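Local coordinates for antisigma-factor antagonist, STAS (PDB 3OIZ), which is the STAS domain of a membrane protein of the sulfate-transporter family and probably serves a regulatory or protein-binding role for the transporter part, at residues S9-D14 against E42-V47; A29-F34 against V62-M67; A36-R41 against D66-K71; V47-S52 against L70-E75. All blocks are in the same frame, centred on the assembly; numbering follows the deposited sequence. Where two conformers were deposited one is given.

Contact 1 of 4, residues S9-D14 against E42-V47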
loop_
_atom_site.group_PDB
_atom_site.type_symbol
_atom_site.label_atom_id
_atom_site.label_comp_id
_atom_site.label_asym_id
_atom_site.label_seq_id
_atom_site.Cartn_x
_atom_site.Cartn_y
_atom_site.Cartn_z
ATOM N N SER A 9 -6.238 0.789 7.992
ATOM C CA SER A 9 -6.092 -0.677 7.929
ATOM C C SER A 9 -7.088 -1.375 8.853
ATOM O O SER A 9 -7.725 -0.725 9.722
ATOM C CB SER A 9 -4.641 -1.111 8.214
ATOM O OG SER A 9 -4.327 -0.937 9.596
ATOM N N GLU A 10 -7.260 -2.684 8.658
ATOM C CA GLU A 10 -8.146 -3.477 9.506
ATOM C C GLU A 10 -7.503 -4.827 9.660
ATOM O O GLU A 10 -7.072 -5.422 8.678
ATOM C CB GLU A 10 -9.543 -3.622 8.886
ATOM C CG GLU A 10 -10.353 -2.338 8.911
ATOM C CD GLU A 10 -11.694 -2.431 8.196
ATOM O OE1 GLU A 10 -12.458 -1.441 8.224
ATOM O OE2 GLU A 10 -11.979 -3.475 7.581
ATOM N N LEU A 11 -7.410 -5.295 10.902
ATOM C CA LEU A 11 -6.814 -6.600 11.195
ATOM C C LEU A 11 -7.924 -7.626 11.329
ATOM O O LEU A 11 -8.978 -7.331 11.930
ATOM C CB LEU A 11 -6.043 -6.478 12.502
ATOM C CG LEU A 11 -5.257 -7.656 13.036
ATOM C CD1 LEU A 11 -4.032 -7.961 12.200
ATOM C CD2 LEU A 11 -4.892 -7.401 14.514
ATOM N N SER A 12 -7.697 -8.822 10.777
ATOM C CA SER A 12 -8.647 -9.944 10.934
ATOM C C SER A 12 -8.837 -10.346 12.393
ATOM O O SER A 12 -7.986 -10.076 13.256
ATOM C CB SER A 12 -8.172 -11.156 10.112
ATOM O OG SER A 12 -6.948 -11.632 10.636
ATOM N N LYS A 13 -9.948 -11.008 12.678
ATOM C CA LYS A 13 -10.207 -11.424 14.046
ATOM C C LYS A 13 -9.107 -12.338 14.602
ATOM O O LYS A 13 -8.810 -12.275 15.799
ATOM C CB LYS A 13 -11.562 -12.107 14.167
ATOM C CG LYS A 13 -12.748 -11.166 13.971
ATOM C CD LYS A 13 -14.039 -11.914 14.261
ATOM C CE LYS A 13 -15.222 -10.977 14.171
ATOM N NZ LYS A 13 -15.093 -9.805 15.116
ATOM N N ASP A 14 -8.488 -13.171 13.751
ATOM C CA ASP A 14 -7.414 -14.021 14.248
ATOM C C ASP A 14 -6.051 -13.360 14.328
ATOM O O ASP A 14 -5.087 -13.999 14.774
ATOM C CB ASP A 14 -7.318 -15.345 13.476
ATOM C CG ASP A 14 -7.005 -15.170 12.006
ATOM O OD1 ASP A 14 -6.656 -14.057 11.542
ATOM O OD2 ASP A 14 -7.081 -16.204 11.299
ATOM N N GLU A 42 5.040 -6.297 11.717
ATOM C CA GLU A 42 3.934 -7.030 12.348
ATOM C C GLU A 42 3.979 -8.512 11.936
ATOM O O GLU A 42 4.270 -8.836 10.769
ATOM C CB GLU A 42 2.602 -6.395 11.939
ATOM C CG GLU A 42 1.413 -6.904 12.755
ATOM C CD GLU A 42 0.119 -6.189 12.433
ATOM O OE1 GLU A 42 0.067 -5.438 11.429
ATOM O OE2 GLU A 42 -0.845 -6.362 13.214
ATOM N N ALA A 43 3.729 -9.396 12.897
ATOM C CA ALA A 43 3.618 -10.817 12.631
ATOM C C ALA A 43 2.301 -11.108 11.894
ATOM O O ALA A 43 1.250 -11.190 12.536
ATOM C CB ALA A 43 3.642 -11.576 13.949
ATOM N N LEU A 44 2.381 -11.300 10.577
ATOM C CA LEU A 44 1.197 -11.509 9.736
ATOM C C LEU A 44 1.406 -12.704 8.807
ATOM O O LEU A 44 2.510 -12.940 8.332
ATOM C CB LEU A 44 0.868 -10.273 8.899
ATOM C CG LEU A 44 0.427 -9.037 9.688
ATOM C CD1 LEU A 44 0.284 -7.814 8.779
ATOM C CD2 LEU A 44 -0.888 -9.330 10.424
ATOM N N ASP A 45 0.350 -13.438 8.518
ATOM C CA ASP A 45 0.431 -14.439 7.439
ATOM C C ASP A 45 0.122 -13.808 6.086
ATOM O O ASP A 45 0.676 -14.209 5.074
ATOM C CB ASP A 45 -0.532 -15.569 7.705
ATOM C CG ASP A 45 -0.116 -16.422 8.891
ATOM O OD1 ASP A 45 1.077 -16.430 9.295
ATOM O OD2 ASP A 45 -1.006 -17.077 9.424
ATOM N N ARG A 46 -0.776 -12.823 6.069
ATOM C CA ARG A 46 -1.242 -12.234 4.797
ATOM C C ARG A 46 -1.397 -10.745 4.940
ATOM O O ARG A 46 -1.790 -10.256 5.990
ATOM C CB ARG A 46 -2.580 -12.840 4.371
ATOM C CG ARG A 46 -2.479 -14.303 4.007
ATOM C CD ARG A 46 -3.859 -14.949 3.700
ATOM N NE ARG A 46 -4.872 -14.689 4.730
ATOM C CZ ARG A 46 -4.957 -15.336 5.888
ATOM N NH1 ARG A 46 -4.089 -16.307 6.189
ATOM N NH2 ARG A 46 -5.926 -15.029 6.738
ATOM N N VAL A 47 -1.088 -10.027 3.860
ATOM C CA VAL A 47 -1.328 -8.609 3.793
ATOM C C VAL A 47 -2.034 -8.348 2.477
ATOM O O VAL A 47 -1.618 -8.857 1.427
ATOM C CB VAL A 47 -0.002 -7.792 3.874
ATOM C CG1 VAL A 47 -0.254 -6.310 3.591
ATOM C CG2 VAL A 47 0.639 -7.982 5.240
#
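The E42 carboxylate meets the hairpin at one oxygen: methyl CD1 of L11 sits 3.7 Å from OE2 of E42, approaching from well out of the carboxylate plane but to one side, neither squarely above it nor level with it. The other oxygen, OE1, is engaged in a salt bridge with R18 NE, and OE2 is hydrogen-bonded too, so the leucine methyl packs beside a carboxylate whose polar needs are met by other groups. A second flat group, the D14 carboxylate, receives S12 OG nearly along the C-O direction of OD1, at 2.6 Å between S12 OG and D14 OD1; that same oxygen also takes the backbone N of R16, which ties down the turn after L11. The R46 guanidinium stays short of it, with NH2 of R46 4.8 Å from OD2 of D14, a distance at which the opposite charges may still attract weakly; its NE pairs with E17. In the sheet of this STAS domain, strands 5-11 and 46-51 are not neighbours, since strand 17-23 runs between them, and the contact bridges over that strand near its start, at R18. CG of L11 anti to the backbone N (chi1 -177°) and chi2 near 70° bring CD1 toward the 42-47 segment, where it also meets CD2 of L44 at 3.9 Å. L44 is buried, whereas L11 lies on the surface, and both lean on R18 of the middle strand, from which E42 takes its salt bridge.

Contact 2 of 4, residues A29-F34 against V62-M67; sequences ASVEDF and VQALDM
V31 and F34, one turn apart on the helix 31-36, face A64 and L65 on the long helix 59-74, a helix-to-helix contact of the STAS fold in which the small side chain of A64 lets the two backbones come close: the CA atoms of V31 and A64 are 6.3 Å apart. The V31 side chain straddles the alanine methyl. Its CG1 lies 3.8 Å from A64 CB and its CG2 is nearly as near, so both branches of the valine rest on one carbon. F34 reaches farther. Its CG stands anti to the backbone N (chi1 172°), which extends the ring straight across the interface. The carbonyl A64 O lies at the ring edge, near the ring plane, 3.7 Å from F34 CE2, while A64 CB touches F34 CD2 at 4.0 Å. Three of the four touching residues are buried and the contact is wholly apolar in its side chains. The F34 ring also packs edge-to-face with F38 and leans on F5 of strand 5-11, which links the helix pair to the main sheet. L65 also touches I56 of the short strand 54-56 and crosses the phenylalanine obliquely; its CD1 is 4.0 Å from CZ of F34.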
loop_
_atom_site.group_PDB
_atom_site.type_symbol
_atom_site.label_atom_id
_atom_site.label_comp_id
_atom_site.label_asym_id
_atom_site.label_seq_id
_atom_site.Cartn_x
_atom_site.Cartn_y
_atom_site.Cartn_z
ATOM N N ALA A 29 6.545 12.915 -4.588
ATOM C CA ALA A 29 6.808 13.765 -3.468
ATOM C C ALA A 29 6.356 13.202 -2.117
ATOM O O ALA A 29 6.884 13.632 -1.063
ATOM C CB ALA A 29 6.253 15.157 -3.717
ATOM N N SER A 30 5.411 12.263 -2.120
ATOM C CA SER A 30 4.904 11.704 -0.861
ATOM C C SER A 30 5.314 10.249 -0.618
ATOM O O SER A 30 4.727 9.560 0.225
ATOM C CB SER A 30 3.393 11.827 -0.808
ATOM O OG SER A 30 2.813 11.145 -1.893
ATOM N N VAL A 31 6.335 9.787 -1.328
ATOM C CA VAL A 31 6.761 8.390 -1.201
ATOM C C VAL A 31 7.142 8.055 0.256
ATOM O O VAL A 31 6.730 7.008 0.783
ATOM C CB VAL A 31 7.933 8.081 -2.170
ATOM C CG1 VAL A 31 8.719 6.866 -1.705
ATOM C CG2 VAL A 31 7.383 7.876 -3.574
ATOM N N GLU A 32 7.887 8.942 0.920
ATOM C CA GLU A 32 8.311 8.626 2.294
ATOM C C GLU A 32 7.107 8.541 3.242
ATOM O O GLU A 32 7.045 7.657 4.083
ATOM C CB GLU A 32 9.352 9.626 2.801
ATOM C CG GLU A 32 10.731 9.529 2.099
ATOM C CD GLU A 32 11.686 10.675 2.517
ATOM O OE1 GLU A 32 11.583 11.179 3.675
ATOM O OE2 GLU A 32 12.546 11.078 1.684
ATOM N N ASP A 33 6.128 9.425 3.059
ATOM C CA ASP A 33 4.906 9.371 3.856
ATOM C C ASP A 33 4.141 8.096 3.589
ATOM O O ASP A 33 3.595 7.475 4.523
ATOM C CB ASP A 33 4.018 10.583 3.539
ATOM C CG ASP A 33 4.783 11.885 3.606
ATOM O OD1 ASP A 33 4.676 12.522 4.653
ATOM O OD2 ASP A 33 5.510 12.276 2.626
ATOM N N PHE A 34 4.086 7.698 2.311
ATOM C CA PHE A 34 3.411 6.455 1.942
ATOM C C PHE A 34 4.072 5.250 2.655
ATOM O O PHE A 34 3.382 4.392 3.241
ATOM C CB PHE A 34 3.432 6.324 0.413
ATOM C CG PHE A 34 2.937 5.015 -0.083
ATOM C CD1 PHE A 34 1.564 4.791 -0.267
ATOM C CD2 PHE A 34 3.842 4.007 -0.412
ATOM C CE1 PHE A 34 1.095 3.523 -0.738
ATOM C CE2 PHE A 34 3.397 2.774 -0.893
ATOM C CZ PHE A 34 2.029 2.523 -1.072
ATOM N N VAL A 62 4.684 4.023 -8.186
ATOM C CA VAL A 62 4.562 2.554 -8.460
ATOM C C VAL A 62 5.682 1.772 -7.729
ATOM O O VAL A 62 5.435 0.740 -7.070
ATOM C CB VAL A 62 4.682 2.225 -9.969
ATOM C CG1 VAL A 62 4.624 0.722 -10.166
ATOM C CG2 VAL A 62 3.553 2.901 -10.748
ATOM N N GLN A 63 6.920 2.269 -7.868
ATOM C CA GLN A 63 8.079 1.568 -7.252
ATOM C C GLN A 63 7.948 1.557 -5.734
ATOM O O GLN A 63 8.389 0.581 -5.093
ATOM C CB GLN A 63 9.355 2.280 -7.685
ATOM C CG GLN A 63 9.685 1.962 -9.145
ATOM C CD GLN A 63 10.884 2.758 -9.616
ATOM O OE1 GLN A 63 11.095 3.908 -9.200
ATOM N NE2 GLN A 63 11.703 2.153 -10.459
ATOM N N ALA A 64 7.341 2.608 -5.155
ATOM C CA ALA A 64 7.118 2.652 -3.707
ATOM C C ALA A 64 6.113 1.586 -3.293
ATOM O O ALA A 64 6.315 0.871 -2.275
ATOM C CB ALA A 64 6.659 4.075 -3.258
ATOM N N LEU A 65 5.032 1.452 -4.058
ATOM C CA LEU A 65 4.076 0.367 -3.767
ATOM C C LEU A 65 4.787 -0.994 -3.861
ATOM O O LEU A 65 4.613 -1.886 -2.989
ATOM C CB LEU A 65 2.895 0.464 -4.751
ATOM C CG LEU A 65 1.835 -0.647 -4.679
ATOM C CD1 LEU A 65 1.184 -0.749 -3.293
ATOM C CD2 LEU A 65 0.775 -0.346 -5.796
ATOM N N ASP A 66 5.587 -1.155 -4.915
ATOM C CA ASP A 66 6.303 -2.432 -5.131
ATOM C C ASP A 66 7.227 -2.697 -3.933
ATOM O O ASP A 66 7.376 -3.853 -3.485
ATOM C CB ASP A 66 7.135 -2.375 -6.397
ATOM C CG ASP A 66 6.296 -2.406 -7.678
ATOM O OD1 ASP A 66 5.068 -2.692 -7.619
ATOM O OD2 ASP A 66 6.900 -2.120 -8.759
HETATM N N MSE A 67 7.883 -1.643 -3.446
HETATM C CA MSE A 67 8.775 -1.779 -2.299
HETATM C C MSE A 67 8.010 -2.167 -1.027
HETATM O O MSE A 67 8.509 -2.987 -0.233
HETATM C CB MSE A 67 9.607 -0.496 -2.091
HETATM C CG MSE A 67 10.636 -0.593 -0.961
HETATM SE SE MSE A 67 11.975 -1.960 -1.300
HETATM C CE MSE A 67 13.071 -0.903 -2.485
#

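Contact 3 of 4, residues A36-R41 against D66-K71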
loop_
_atom_site.group_PDB
_atom_site.type_symbol
_atom_site.label_atom_id
_atom_site.label_comp_id
_atom_site.label_asym_id
_atom_site.label_seq_id
_atom_site.Cartn_x
_atom_site.Cartn_y
_atom_site.Cartn_z
ATOM N N ALA A 36 5.776 5.188 5.391
ATOM C CA ALA A 36 5.605 5.285 6.823
ATOM C C ALA A 36 4.229 4.835 7.274
ATOM O O ALA A 36 4.009 4.641 8.497
ATOM C CB ALA A 36 5.833 6.691 7.251
ATOM N N ALA A 37 3.307 4.692 6.315
ATOM C CA ALA A 37 1.951 4.219 6.636
ATOM C C ALA A 37 1.877 2.738 7.044
ATOM O O ALA A 37 0.893 2.307 7.667
ATOM C CB ALA A 37 1.000 4.497 5.503
ATOM N N PHE A 38 2.891 1.955 6.706
ATOM C CA PHE A 38 2.809 0.490 6.882
ATOM C C PHE A 38 3.664 0.012 8.070
ATOM O O PHE A 38 4.763 0.519 8.317
ATOM C CB PHE A 38 3.261 -0.217 5.587
ATOM C CG PHE A 38 2.447 0.165 4.397
ATOM C CD1 PHE A 38 1.254 -0.502 4.121
ATOM C CD2 PHE A 38 2.868 1.181 3.538
ATOM C CE1 PHE A 38 0.462 -0.142 3.011
ATOM C CE2 PHE A 38 2.086 1.565 2.426
ATOM C CZ PHE A 38 0.889 0.905 2.149
ATOM N N ASP A 39 3.172 -0.981 8.791
ATOM C CA ASP A 39 3.958 -1.602 9.850
ATOM C C ASP A 39 4.515 -2.916 9.304
ATOM O O ASP A 39 3.859 -3.976 9.379
ATOM C CB ASP A 39 3.062 -1.888 11.055
ATOM C CG ASP A 39 3.805 -2.604 12.189
ATOM O OD1 ASP A 39 5.044 -2.824 12.067
ATOM O OD2 ASP A 39 3.140 -2.972 13.205
ATOM N N PHE A 40 5.724 -2.854 8.759
ATOM C CA PHE A 40 6.317 -4.004 8.092
ATOM C C PHE A 40 6.718 -5.102 9.078
ATOM O O PHE A 40 6.862 -6.267 8.685
ATOM C CB PHE A 40 7.513 -3.557 7.234
ATOM C CG PHE A 40 7.133 -2.605 6.132
ATOM C CD1 PHE A 40 6.311 -3.008 5.068
ATOM C CD2 PHE A 40 7.558 -1.286 6.175
ATOM C CE1 PHE A 40 5.936 -2.106 4.065
ATOM C CE2 PHE A 40 7.209 -0.388 5.170
ATOM C CZ PHE A 40 6.398 -0.794 4.114
ATOM N N ARG A 41 6.855 -4.762 10.350
ATOM C CA ARG A 41 7.381 -5.741 11.318
ATOM C C ARG A 41 6.317 -6.587 11.995
ATOM O O ARG A 41 6.654 -7.534 12.702
ATOM C CB ARG A 41 8.295 -5.067 12.354
ATOM C CG ARG A 41 9.520 -4.383 11.707
ATOM C CD ARG A 41 10.662 -4.072 12.698
ATOM N NE ARG A 41 10.269 -3.413 13.958
ATOM C CZ ARG A 41 9.369 -2.430 14.098
ATOM N NH1 ARG A 41 8.717 -1.915 13.049
ATOM N NH2 ARG A 41 9.114 -1.951 15.313
ATOM N N ASP A 66 5.587 -1.155 -4.915
ATOM C CA ASP A 66 6.303 -2.432 -5.131
ATOM C C ASP A 66 7.227 -2.697 -3.933
ATOM O O ASP A 66 7.376 -3.853 -3.485
ATOM C CB ASP A 66 7.135 -2.375 -6.397
ATOM C CG ASP A 66 6.296 -2.406 -7.678
ATOM O OD1 ASP A 66 5.068 -2.692 -7.619
ATOM O OD2 ASP A 66 6.900 -2.120 -8.759
HETATM N N MSE A 67 7.883 -1.643 -3.446
HETATM C CA MSE A 67 8.775 -1.779 -2.299
HETATM C C MSE A 67 8.010 -2.167 -1.027
HETATM O O MSE A 67 8.509 -2.987 -0.233
HETATM C CB MSE A 67 9.607 -0.496 -2.091
HETATM C CG MSE A 67 10.636 -0.593 -0.961
HETATM SE SE MSE A 67 11.975 -1.960 -1.300
HETATM C CE MSE A 67 13.071 -0.903 -2.485
ATOM N N ALA A 68 6.814 -1.583 -0.827
ATOM C CA ALA A 68 6.022 -1.914 0.354
ATOM C C ALA A 68 5.658 -3.408 0.256
ATOM O O ALA A 68 5.765 -4.165 1.248
ATOM C CB ALA A 68 4.769 -1.077 0.411
ATOM N N VAL A 69 5.214 -3.833 -0.934
ATOM C CA VAL A 69 4.925 -5.250 -1.162
ATOM C C VAL A 69 6.141 -6.142 -0.855
ATOM O O VAL A 69 6.024 -7.154 -0.105
ATOM C CB VAL A 69 4.433 -5.492 -2.601
ATOM C CG1 VAL A 69 4.382 -7.024 -2.891
ATOM C CG2 VAL A 69 3.014 -4.831 -2.798
ATOM N N LEU A 70 7.293 -5.781 -1.424
ATOM C CA LEU A 70 8.501 -6.562 -1.206
ATOM C C LEU A 70 8.849 -6.649 0.288
ATOM O O LEU A 70 9.187 -7.738 0.777
ATOM C CB LEU A 70 9.680 -5.942 -1.977
ATOM C CG LEU A 70 11.017 -6.681 -1.869
ATOM C CD1 LEU A 70 10.842 -8.155 -2.288
ATOM C CD2 LEU A 70 12.026 -6.010 -2.754
ATOM N N LYS A 71 8.739 -5.516 1.008
ATOM C CA LYS A 71 9.076 -5.502 2.436
ATOM C C LYS A 71 8.179 -6.383 3.290
ATOM O O LYS A 71 8.688 -7.084 4.209
ATOM C CB LYS A 71 9.122 -4.073 2.993
ATOM C CG LYS A 71 10.369 -3.314 2.474
ATOM C CD LYS A 71 10.381 -1.839 2.858
ATOM C CE LYS A 71 10.429 -1.660 4.329
ATOM N NZ LYS A 71 11.766 -1.175 4.749
#
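The F40 ring is sandwiched between two aliphatic carbons, CB of F38 on one face and CE of K71 on the other. The lysine side is tight: K71 CE stands 3.4 Å from F40 CD2. It is a CH-pi contact over the face, with CE 3.8 Å from the F40 ring centroid and 26° off the ring normal. To get there the lysine chain bends at chi3 (63°) instead of running out straight, so that CB rests by CD1 on one side of CG and CE over the CD2-CE2 bond on the other. A68 completes the site from the side: its CB lies in the ring plane at the edge, 4.0 Å from F40 CE1, and its carbonyl O approaches the same CE1 obliquely at 3.5 Å. F38 adds a lighter touch, its CE2 4.3 Å from A68 CB, while its ring also meets that of Y20. The loop that carries both phenylalanines is stiffened by an Asx turn, in which D39 OD1 accepts the backbone N of R41 at 3.2 Å, from above the carboxylate plane. Between helix 31-36 and strand 46-51 this loop closes a beta-alpha-beta crossover from the parallel strand 17-23, and here its two aromatic residues dock it on helix 59-74 of the STAS domain.

Contact 4 of 4, residues V47-S52 against L70-E75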
loop_
_atom_site.group_PDB
_atom_site.type_symbol
_atom_site.label_atom_id
_atom_site.label_comp_id
_atom_site.label_asym_id
_atom_site.label_seq_id
_atom_site.Cartn_x
_atom_site.Cartn_y
_atom_site.Cartn_z
ATOM N N VAL A 47 -1.088 -10.027 3.860
ATOM C CA VAL A 47 -1.328 -8.609 3.793
ATOM C C VAL A 47 -2.034 -8.348 2.477
ATOM O O VAL A 47 -1.618 -8.857 1.427
ATOM C CB VAL A 47 -0.002 -7.792 3.874
ATOM C CG1 VAL A 47 -0.254 -6.310 3.591
ATOM C CG2 VAL A 47 0.639 -7.982 5.240
ATOM N N VAL A 48 -3.078 -7.534 2.521
ATOM C CA VAL A 48 -3.704 -7.034 1.298
ATOM C C VAL A 48 -3.440 -5.533 1.263
ATOM O O VAL A 48 -3.669 -4.843 2.264
ATOM C CB VAL A 48 -5.216 -7.296 1.317
ATOM C CG1 VAL A 48 -5.890 -6.671 0.070
ATOM C CG2 VAL A 48 -5.477 -8.796 1.433
ATOM N N ILE A 49 -2.980 -5.022 0.119
ATOM C CA ILE A 49 -2.905 -3.554 -0.066
ATOM C C ILE A 49 -3.908 -3.173 -1.138
ATOM O O ILE A 49 -3.738 -3.510 -2.324
ATOM C CB ILE A 49 -1.486 -3.079 -0.411
ATOM C CG1 ILE A 49 -0.469 -3.572 0.651
ATOM C CG2 ILE A 49 -1.433 -1.536 -0.554
ATOM C CD1 ILE A 49 0.951 -3.170 0.284
ATOM N N ASP A 50 -4.955 -2.468 -0.711
ATOM C CA ASP A 50 -6.078 -2.143 -1.565
ATOM C C ASP A 50 -5.856 -0.726 -2.061
ATOM O O ASP A 50 -5.974 0.234 -1.286
ATOM C CB ASP A 50 -7.401 -2.272 -0.783
ATOM C CG ASP A 50 -8.635 -2.008 -1.648
ATOM O OD1 ASP A 50 -8.586 -1.212 -2.600
ATOM O OD2 ASP A 50 -9.688 -2.593 -1.337
ATOM N N VAL A 51 -5.541 -0.590 -3.346
ATOM C CA VAL A 51 -5.352 0.744 -3.943
ATOM C C VAL A 51 -6.515 1.130 -4.913
ATOM O O VAL A 51 -6.390 2.073 -5.706
ATOM C CB VAL A 51 -3.965 0.846 -4.660
ATOM C CG1 VAL A 51 -2.842 0.721 -3.626
ATOM C CG2 VAL A 51 -3.830 -0.218 -5.794
ATOM N N SER A 52 -7.647 0.452 -4.798
ATOM C CA SER A 52 -8.790 0.671 -5.720
ATOM C C SER A 52 -9.300 2.092 -5.674
ATOM O O SER A 52 -9.862 2.577 -6.662
ATOM C CB SER A 52 -9.945 -0.289 -5.400
ATOM O OG SER A 52 -10.452 -0.062 -4.084
ATOM N N LEU A 70 7.293 -5.781 -1.424
ATOM C CA LEU A 70 8.501 -6.562 -1.206
ATOM C C LEU A 70 8.849 -6.649 0.288
ATOM O O LEU A 70 9.187 -7.738 0.777
ATOM C CB LEU A 70 9.680 -5.942 -1.977
ATOM C CG LEU A 70 11.017 -6.681 -1.869
ATOM C CD1 LEU A 70 10.842 -8.155 -2.288
ATOM C CD2 LEU A 70 12.026 -6.010 -2.754
ATOM N N LYS A 71 8.739 -5.516 1.008
ATOM C CA LYS A 71 9.076 -5.502 2.436
ATOM C C LYS A 71 8.179 -6.383 3.290
ATOM O O LYS A 71 8.688 -7.084 4.209
ATOM C CB LYS A 71 9.122 -4.073 2.993
ATOM C CG LYS A 71 10.369 -3.314 2.474
ATOM C CD LYS A 71 10.381 -1.839 2.858
ATOM C CE LYS A 71 10.429 -1.660 4.329
ATOM N NZ LYS A 71 11.766 -1.175 4.749
ATOM N N PHE A 72 6.869 -6.373 3.003
ATOM C CA PHE A 72 5.956 -7.346 3.642
ATOM C C PHE A 72 6.300 -8.774 3.303
ATOM O O PHE A 72 6.314 -9.631 4.206
ATOM C CB PHE A 72 4.496 -7.070 3.291
ATOM C CG PHE A 72 3.888 -5.956 4.092
ATOM C CD1 PHE A 72 3.777 -6.055 5.490
ATOM C CD2 PHE A 72 3.385 -4.854 3.464
ATOM C CE1 PHE A 72 3.161 -5.036 6.226
ATOM C CE2 PHE A 72 2.779 -3.812 4.203
ATOM C CZ PHE A 72 2.669 -3.906 5.564
ATOM N N ARG A 73 6.646 -9.038 2.042
ATOM C CA ARG A 73 7.015 -10.412 1.654
ATOM C C ARG A 73 8.274 -10.885 2.366
ATOM O O ARG A 73 8.362 -12.037 2.793
ATOM C CB ARG A 73 7.169 -10.509 0.123
ATOM C CG ARG A 73 5.798 -10.457 -0.588
ATOM C CD ARG A 73 5.937 -10.681 -2.093
ATOM N NE ARG A 73 4.616 -10.775 -2.708
ATOM C CZ ARG A 73 4.312 -10.301 -3.913
ATOM N NH1 ARG A 73 5.245 -9.693 -4.670
ATOM N NH2 ARG A 73 3.058 -10.404 -4.356
ATOM N N ARG A 74 9.246 -9.993 2.524
ATOM C CA ARG A 74 10.497 -10.357 3.187
ATOM C C ARG A 74 10.317 -10.590 4.665
ATOM O O ARG A 74 11.163 -11.222 5.288
ATOM C CB ARG A 74 11.515 -9.252 3.015
ATOM C CG ARG A 74 12.015 -9.186 1.635
ATOM C CD ARG A 74 12.997 -8.103 1.477
ATOM N NE ARG A 74 13.812 -8.377 0.302
ATOM C CZ ARG A 74 14.474 -7.445 -0.375
ATOM N NH1 ARG A 74 14.403 -6.168 0.012
ATOM N NH2 ARG A 74 15.190 -7.789 -1.445
ATOM N N GLU A 75 9.220 -10.078 5.212
ATOM C CA GLU A 75 8.886 -10.278 6.621
ATOM C C GLU A 75 8.010 -11.528 6.802
ATOM O O GLU A 75 7.617 -11.861 7.930
ATOM C CB GLU A 75 8.263 -9.009 7.214
ATOM C CG GLU A 75 9.276 -7.924 7.536
ATOM C CD GLU A 75 10.069 -8.209 8.833
ATOM O OE1 GLU A 75 9.776 -9.188 9.535
ATOM O OE2 GLU A 75 10.977 -7.443 9.177
#
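F72 lays one ring face on V47. CB leaves helix 59-74 toward the strand, with CG anti to the carbonyl carbon (chi1 -79°), and CG itself is already 4.0 Å from V47 CG2. From there the ring divides its contacts along its two sides. CD1 touches V47 CG2 at 3.7 Å and CE1 continues along that methyl; CD2 meets V47 CG1 at 3.9 Å and CE2 stays beside it. CZ, at the tip, lies farther from both methyls than the CD and CE atoms that carry the contact. The valine thus spreads both branches over one face, with CG1 4.0 Å from the F72 ring centroid and only 14° off the ring normal, a CH-pi contact. The two side chains cross at about a right angle. I49, two residues along the strand, adds a looser contact, its CD1 4.3 Å from F72 CD2. Farther on, where the strand turns its corner, D50 OD1 accepts both OG and the backbone N of S52, the latter in an Asx turn. The ring lies between strand and helix of a beta-alpha-beta unit, strand 46-51, helix 59-74 and strand 78-82, the two strands being parallel neighbours in the sheet; F72 touches V79 of the last of these, and F40 of the loop before strand 46-51.

In the fold
Contacts 2, 3 and 4 follow one another along helix 59-74, whereas contact 1 lies at the hairpin end, its centre about 21 Å from that of contact 2 and on the other side of the chain's centre. Contacts 3 and 4 are the closest pair, their centres about 6 Å apart: F72 CE2 lies 3.6 Å from both F40 CE1 and F38 CD1, and F72 CE1 is 3.4 Å from D39 O. Contact 2 joins contact 4 through L65 CD1, 3.9 Å from I49 CG2, and contact 3 through F34 CE2, 4.3 Å from A68 CB. Contacts 1 and 4, centres about 11 Å apart, have V47 in common and both use strand 46-51, but no other touch joins them.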